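Local coordinates for biofilm-associated surface protein (PDB 7C7U) that probably modulates functional amyloid and biofilm formation as a calcium-binding, cell wall-anchored surface protein of Staphylococcus aureus, at residues 92-97 with 118-123; 113-118 with 168-173. All coordinates share one frame; numbering follows the deposited sequence.

Contact 1 (92-97 with 118-123); sequences SGSNKP and FIRAND
Arg-120 reaches across to the backbone of Ser-92, Gly-93 and Ser-94 and lays one face of its guanidinium group against the bend that these three residues make. Its side chain is drawn out almost straight, with CG anti to the backbone N (chi1 171°) and the chain extended as far as NE, which carries the flat end group from the short 3-10 turn at 120-121 over to the other loop. Ser-92 O, the carbonyl carbon of Gly-93 and Ser-94 N all lie over the same face. Because the carbonyl meets the face, Arg-120 NH2 comes within 3.1 Å of Ser-92 O at an angle too poor for a hydrogen bond; the attraction is probably a general electrostatic one. On that same face Ser-94 CB packs over Arg-120 NH1, at 3.3 Å. Both segments are connections in the N-terminal beta-rich part of the chain: 92-97 links the antiparallel strands 84-90 and 98-104, while segment 118-123 follows strand 113-117 where the chain turns a corner. The Ser-94 hydroxyl turns to its own loop, OG accepting from Lys-96 N at 3.0 Å in an ST turn. The Ser-92 hydroxyl is engaged, taking a hydrogen bond from the backbone N of Gly-127. Backbone bonds from Ser-92 to Leu-125 and from Arg-120 to Phe-126 bring both segments onto the same following stretch of chain.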
loop_
_atom_site.group_PDB
_atom_site.type_symbol
_atom_site.label_atom_id
_atom_site.label_comp_id
_atom_site.label_asym_id
_atom_site.label_seq_id
_atom_site.Cartn_x
_atom_site.Cartn_y
_atom_site.Cartn_z
ATOM N N SER A 92 -19.170 8.465 24.398
ATOM C CA SER A 92 -20.515 7.917 24.494
ATOM C C SER A 92 -20.966 7.928 25.942
ATOM O O SER A 92 -20.238 7.477 26.825
ATOM C CB SER A 92 -20.557 6.496 23.942
ATOM O OG SER A 92 -19.566 5.678 24.549
ATOM N N GLY A 93 -22.148 8.491 26.185
ATOM C CA GLY A 93 -22.696 8.568 27.526
ATOM C C GLY A 93 -22.116 9.658 28.396
ATOM O O GLY A 93 -22.303 9.623 29.619
ATOM N N SER A 94 -21.434 10.637 27.804
ATOM C CA SER A 94 -20.864 11.752 28.546
ATOM C C SER A 94 -21.161 13.052 27.821
ATOM O O SER A 94 -21.497 13.068 26.634
ATOM C CB SER A 94 -19.347 11.601 28.732
ATOM O OG SER A 94 -18.768 12.798 29.239
ATOM N N ASN A 95 -21.045 14.155 28.560
ATOM C CA ASN A 95 -21.216 15.482 27.993
ATOM C C ASN A 95 -19.947 16.316 28.073
ATOM O O ASN A 95 -20.019 17.535 27.911
ATOM C CB ASN A 95 -22.362 16.230 28.683
ATOM C CG ASN A 95 -23.688 15.498 28.573
ATOM O OD1 ASN A 95 -23.981 14.864 27.557
ATOM N ND2 ASN A 95 -24.502 15.587 29.625
ATOM N N LYS A 96 -18.797 15.703 28.340
ATOM C CA LYS A 96 -17.536 16.429 28.441
ATOM C C LYS A 96 -16.652 16.088 27.252
ATOM O O LYS A 96 -16.283 14.920 27.091
ATOM C CB LYS A 96 -16.825 16.089 29.750
ATOM C CG LYS A 96 -17.605 16.528 30.993
ATOM C CD LYS A 96 -16.836 16.223 32.277
ATOM C CE LYS A 96 -17.756 16.336 33.494
ATOM N NZ LYS A 96 -18.436 17.667 33.527
ATOM N N PRO A 97 -16.284 17.054 26.411
ATOM C CA PRO A 97 -15.526 16.729 25.194
ATOM C C PRO A 97 -14.130 16.191 25.468
ATOM O O PRO A 97 -13.495 16.503 26.480
ATOM C CB PRO A 97 -15.461 18.067 24.445
ATOM C CG PRO A 97 -15.781 19.114 25.479
ATOM C CD PRO A 97 -16.731 18.454 26.429
ATOM N N PHE A 118 -9.504 5.109 21.662
ATOM C CA PHE A 118 -10.772 4.441 21.386
ATOM C C PHE A 118 -11.615 4.297 22.651
ATOM O O PHE A 118 -12.779 4.713 22.682
ATOM C CB PHE A 118 -10.504 3.072 20.766
ATOM C CG PHE A 118 -11.744 2.323 20.369
ATOM C CD1 PHE A 118 -12.447 1.572 21.295
ATOM C CD2 PHE A 118 -12.191 2.349 19.059
ATOM C CE1 PHE A 118 -13.585 0.875 20.927
ATOM C CE2 PHE A 118 -13.331 1.657 18.684
ATOM C CZ PHE A 118 -14.031 0.919 19.623
ATOM N N ILE A 119 -11.046 3.698 23.696
ATOM C CA ILE A 119 -11.809 3.286 24.873
ATOM C C ILE A 119 -12.039 4.481 25.792
ATOM O O ILE A 119 -11.084 5.127 26.236
ATOM C CB ILE A 119 -11.095 2.149 25.612
ATOM C CG1 ILE A 119 -11.138 0.871 24.780
ATOM C CG2 ILE A 119 -11.729 1.909 26.965
ATOM C CD1 ILE A 119 -9.832 0.131 24.768
ATOM N N ARG A 120 -13.312 4.755 26.100
ATOM C CA ARG A 120 -13.677 5.917 26.911
ATOM C C ARG A 120 -12.998 5.900 28.277
ATOM O O ARG A 120 -12.591 6.950 28.788
ATOM C CB ARG A 120 -15.195 5.973 27.087
ATOM C CG ARG A 120 -15.650 7.019 28.082
ATOM C CD ARG A 120 -17.142 7.011 28.298
ATOM N NE ARG A 120 -17.541 8.042 29.253
ATOM C CZ ARG A 120 -18.680 8.033 29.945
ATOM N NH1 ARG A 120 -18.949 9.020 30.789
ATOM N NH2 ARG A 120 -19.555 7.046 29.794
ATOM N N ALA A 121 -12.875 4.719 28.890
ATOM C CA ALA A 121 -12.247 4.624 30.206
ATOM C C ALA A 121 -10.773 5.014 30.165
ATOM O O ALA A 121 -10.219 5.444 31.182
ATOM C CB ALA A 121 -12.407 3.209 30.765
ATOM N N ASN A 122 -10.125 4.856 29.010
ATOM C CA ASN A 122 -8.765 5.337 28.748
ATOM C C ASN A 122 -8.758 6.711 28.086
ATOM O O ASN A 122 -7.962 6.949 27.172
ATOM C CB ASN A 122 -8.023 4.326 27.879
ATOM C CG ASN A 122 -7.741 3.024 28.600
ATOM O OD1 ASN A 122 -6.621 2.790 29.055
ATOM N ND2 ASN A 122 -8.762 2.184 28.740
ATOM N N ASP A 123 -9.635 7.622 28.520
ATOM C CA ASP A 123 -9.746 8.962 27.941
ATOM C C ASP A 123 -10.050 8.893 26.441
ATOM O O ASP A 123 -9.550 9.688 25.637
ATOM C CB ASP A 123 -8.484 9.785 28.209
ATOM C CG ASP A 123 -8.659 11.246 27.858
ATOM O OD1 ASP A 123 -9.665 11.847 28.283
ATOM O OD2 ASP A 123 -7.789 11.785 27.138
#

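Contact 2 (113-118 with 168-173); sequences TWEVNF and FVRDSR
The guanidinium of Arg-170 meets the carboxylate of Glu-115 edge to edge, the two planes only 6° apart, so that neither group covers a face of the other. The grip is side-on: NE of Arg-170 gives a hydrogen bond to Glu-115 OE1 at 2.7 Å, and NH1 of Arg-170 gives one to Glu-115 OE2, also 2.7 Å. Each oxygen uses its syn lone pair, and a weak third bond runs from NH1 to OE1. The bend at chi3 of Arg-170 (61°) turns its end group to meet the extended glutamate, and the two side chains cross at about a right angle. The Phe-118 ring is met obliquely by Val-169, whose CG2 lies 3.8 Å from Phe-118 CD2; the edge-to-face partner of that ring is Phe-32. Strands 113-117 and 163-171 are not direct neighbours here: both pair antiparallel with strand 70-76, and the salt bridge spans this intervening strand within the mixed beta sheet. Asp-73 of the middle strand adds a long, weak ion pair to Arg-170 NE. The Glu-115 side chain also touches Lys-71 of that strand, and Arg-170 NH2 makes a weak hydrogen bond to Asn-175 OD1.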
loop_
_atom_site.group_PDB
_atom_site.type_symbol
_atom_site.label_atom_id
_atom_site.label_comp_id
_atom_site.label_asym_id
_atom_site.label_seq_id
_atom_site.Cartn_x
_atom_site.Cartn_y
_atom_site.Cartn_z
ATOM N N THR A 113 -4.387 13.680 9.602
ATOM C CA THR A 113 -5.111 12.712 10.413
ATOM C C THR A 113 -5.036 13.120 11.881
ATOM O O THR A 113 -3.944 13.353 12.409
ATOM C CB THR A 113 -4.544 11.297 10.218
ATOM O OG1 THR A 113 -4.655 10.917 8.838
ATOM C CG2 THR A 113 -5.323 10.281 11.083
ATOM N N TRP A 114 -6.197 13.204 12.528
ATOM C CA TRP A 114 -6.320 13.481 13.952
ATOM C C TRP A 114 -6.666 12.209 14.725
ATOM O O TRP A 114 -7.393 11.340 14.234
ATOM C CB TRP A 114 -7.393 14.538 14.193
ATOM C CG TRP A 114 -6.963 15.927 13.897
ATOM C CD1 TRP A 114 -6.646 16.887 14.808
ATOM C CD2 TRP A 114 -6.829 16.543 12.602
ATOM N NE1 TRP A 114 -6.328 18.057 14.171
ATOM C CE2 TRP A 114 -6.428 17.871 12.815
ATOM C CE3 TRP A 114 -7.007 16.095 11.287
ATOM C CZ2 TRP A 114 -6.193 18.758 11.766
ATOM C CZ3 TRP A 114 -6.779 16.982 10.243
ATOM C CH2 TRP A 114 -6.377 18.297 10.490
ATOM N N GLU A 115 -6.147 12.109 15.948
ATOM C CA GLU A 115 -6.163 10.845 16.678
ATOM C C GLU A 115 -6.682 11.032 18.095
ATOM O O GLU A 115 -6.383 12.035 18.747
ATOM C CB GLU A 115 -4.763 10.227 16.732
ATOM C CG GLU A 115 -4.710 8.819 17.308
ATOM C CD GLU A 115 -3.436 8.058 16.898
ATOM O OE1 GLU A 115 -3.421 7.422 15.819
ATOM O OE2 GLU A 115 -2.452 8.089 17.663
ATOM N N VAL A 116 -7.427 10.037 18.574
ATOM C CA VAL A 116 -7.965 10.030 19.928
ATOM C C VAL A 116 -8.056 8.575 20.367
ATOM O O VAL A 116 -8.128 7.658 19.541
ATOM C CB VAL A 116 -9.337 10.748 20.000
ATOM C CG1 VAL A 116 -10.394 9.947 19.270
ATOM C CG2 VAL A 116 -9.753 10.998 21.445
ATOM N N ASN A 117 -7.995 8.355 21.676
ATOM C CA ASN A 117 -8.062 6.987 22.168
ATOM C C ASN A 117 -9.453 6.417 21.911
ATOM O O ASN A 117 -10.448 7.143 21.890
ATOM C CB ASN A 117 -7.713 6.929 23.656
ATOM C CG ASN A 117 -6.206 6.877 23.900
ATOM O OD1 ASN A 117 -5.419 6.684 22.972
ATOM N ND2 ASN A 117 -5.802 7.059 25.150
ATOM N N PHE A 118 -9.504 5.109 21.662
ATOM C CA PHE A 118 -10.772 4.441 21.386
ATOM C C PHE A 118 -11.615 4.297 22.651
ATOM O O PHE A 118 -12.779 4.713 22.682
ATOM C CB PHE A 118 -10.504 3.072 20.766
ATOM C CG PHE A 118 -11.744 2.323 20.369
ATOM C CD1 PHE A 118 -12.447 1.572 21.295
ATOM C CD2 PHE A 118 -12.191 2.349 19.059
ATOM C CE1 PHE A 118 -13.585 0.875 20.927
ATOM C CE2 PHE A 118 -13.331 1.657 18.684
ATOM C CZ PHE A 118 -14.031 0.919 19.623
ATOM N N PHE A 168 -10.925 5.262 10.933
ATOM C CA PHE A 168 -10.525 3.887 11.199
ATOM C C PHE A 168 -9.897 3.822 12.583
ATOM O O PHE A 168 -9.553 4.844 13.189
ATOM C CB PHE A 168 -9.539 3.364 10.140
ATOM C CG PHE A 168 -8.351 4.261 9.912
ATOM C CD1 PHE A 168 -8.438 5.336 9.030
ATOM C CD2 PHE A 168 -7.130 4.012 10.540
ATOM C CE1 PHE A 168 -7.346 6.168 8.801
ATOM C CE2 PHE A 168 -6.023 4.833 10.304
ATOM C CZ PHE A 168 -6.136 5.915 9.437
ATOM N N VAL A 169 -9.758 2.596 13.068
ATOM C CA VAL A 169 -8.980 2.302 14.261
ATOM C C VAL A 169 -7.553 1.984 13.822
ATOM O O VAL A 169 -7.340 1.181 12.907
ATOM C CB VAL A 169 -9.597 1.131 15.046
ATOM C CG1 VAL A 169 -8.704 0.717 16.209
ATOM C CG2 VAL A 169 -10.986 1.509 15.551
ATOM N N ARG A 170 -6.579 2.640 14.447
ATOM C CA ARG A 170 -5.171 2.379 14.184
ATOM C C ARG A 170 -4.581 1.567 15.327
ATOM O O ARG A 170 -4.749 1.923 16.498
ATOM C CB ARG A 170 -4.379 3.676 14.016
ATOM C CG ARG A 170 -2.938 3.460 13.457
ATOM C CD ARG A 170 -2.214 4.787 13.234
ATOM N NE ARG A 170 -2.048 5.552 14.475
ATOM C CZ ARG A 170 -0.984 5.487 15.274
ATOM N NH1 ARG A 170 -0.941 6.229 16.372
ATOM N NH2 ARG A 170 0.056 4.712 14.964
ATOM N N ASP A 171 -3.898 0.480 14.979
ATOM C CA ASP A 171 -3.052 -0.273 15.906
ATOM C C ASP A 171 -1.782 0.537 16.097
ATOM O O ASP A 171 -0.926 0.587 15.211
ATOM C CB ASP A 171 -2.770 -1.664 15.342
ATOM C CG ASP A 171 -1.904 -2.545 16.267
ATOM O OD1 ASP A 171 -1.206 -2.026 17.169
ATOM O OD2 ASP A 171 -1.925 -3.779 16.062
ATOM N N SER A 172 -1.655 1.200 17.249
ATOM C CA SER A 172 -0.503 2.074 17.449
ATOM C C SER A 172 0.782 1.291 17.679
ATOM O O SER A 172 1.870 1.858 17.533
ATOM C CB SER A 172 -0.736 3.030 18.614
ATOM O OG SER A 172 -0.735 2.325 19.834
ATOM N N ARG A 173 0.685 0.009 18.042
ATOM C CA ARG A 173 1.892 -0.803 18.147
ATOM C C ARG A 173 2.454 -1.121 16.767
ATOM O O ARG A 173 3.674 -1.098 16.568
ATOM C CB ARG A 173 1.605 -2.087 18.929
ATOM C CG ARG A 173 2.836 -2.982 19.115
ATOM C CD ARG A 173 2.503 -4.263 19.863
ATOM N NE ARG A 173 1.840 -4.008 21.140
ATOM C CZ ARG A 173 1.402 -4.965 21.955
ATOM N NH1 ARG A 173 1.561 -6.239 21.622
ATOM N NH2 ARG A 173 0.800 -4.650 23.098
#

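How the contacts relate
From the N terminus, the chain first reaches 92-97, the connection after strand 84-90. It then runs through strand 98-104 and along 113-118 before 118-123 returns to the first loop, where contact 1 closes a span of 20 intervening residues. Contact 2 opens at 113, before that span is complete, and closes only at 168-173, after strand 133-144 and much of strand 163-171. The two closures therefore cross; their segments share Phe-118, at the corner of the chain, though it touches across contact 2 alone. Their centres lie about 15 Å apart, and Asn-117 ND2 probably bonds to Asn-122 O between them. Contact 1 joins loops of the sheet; contact 2 ties strands flanking 70-76.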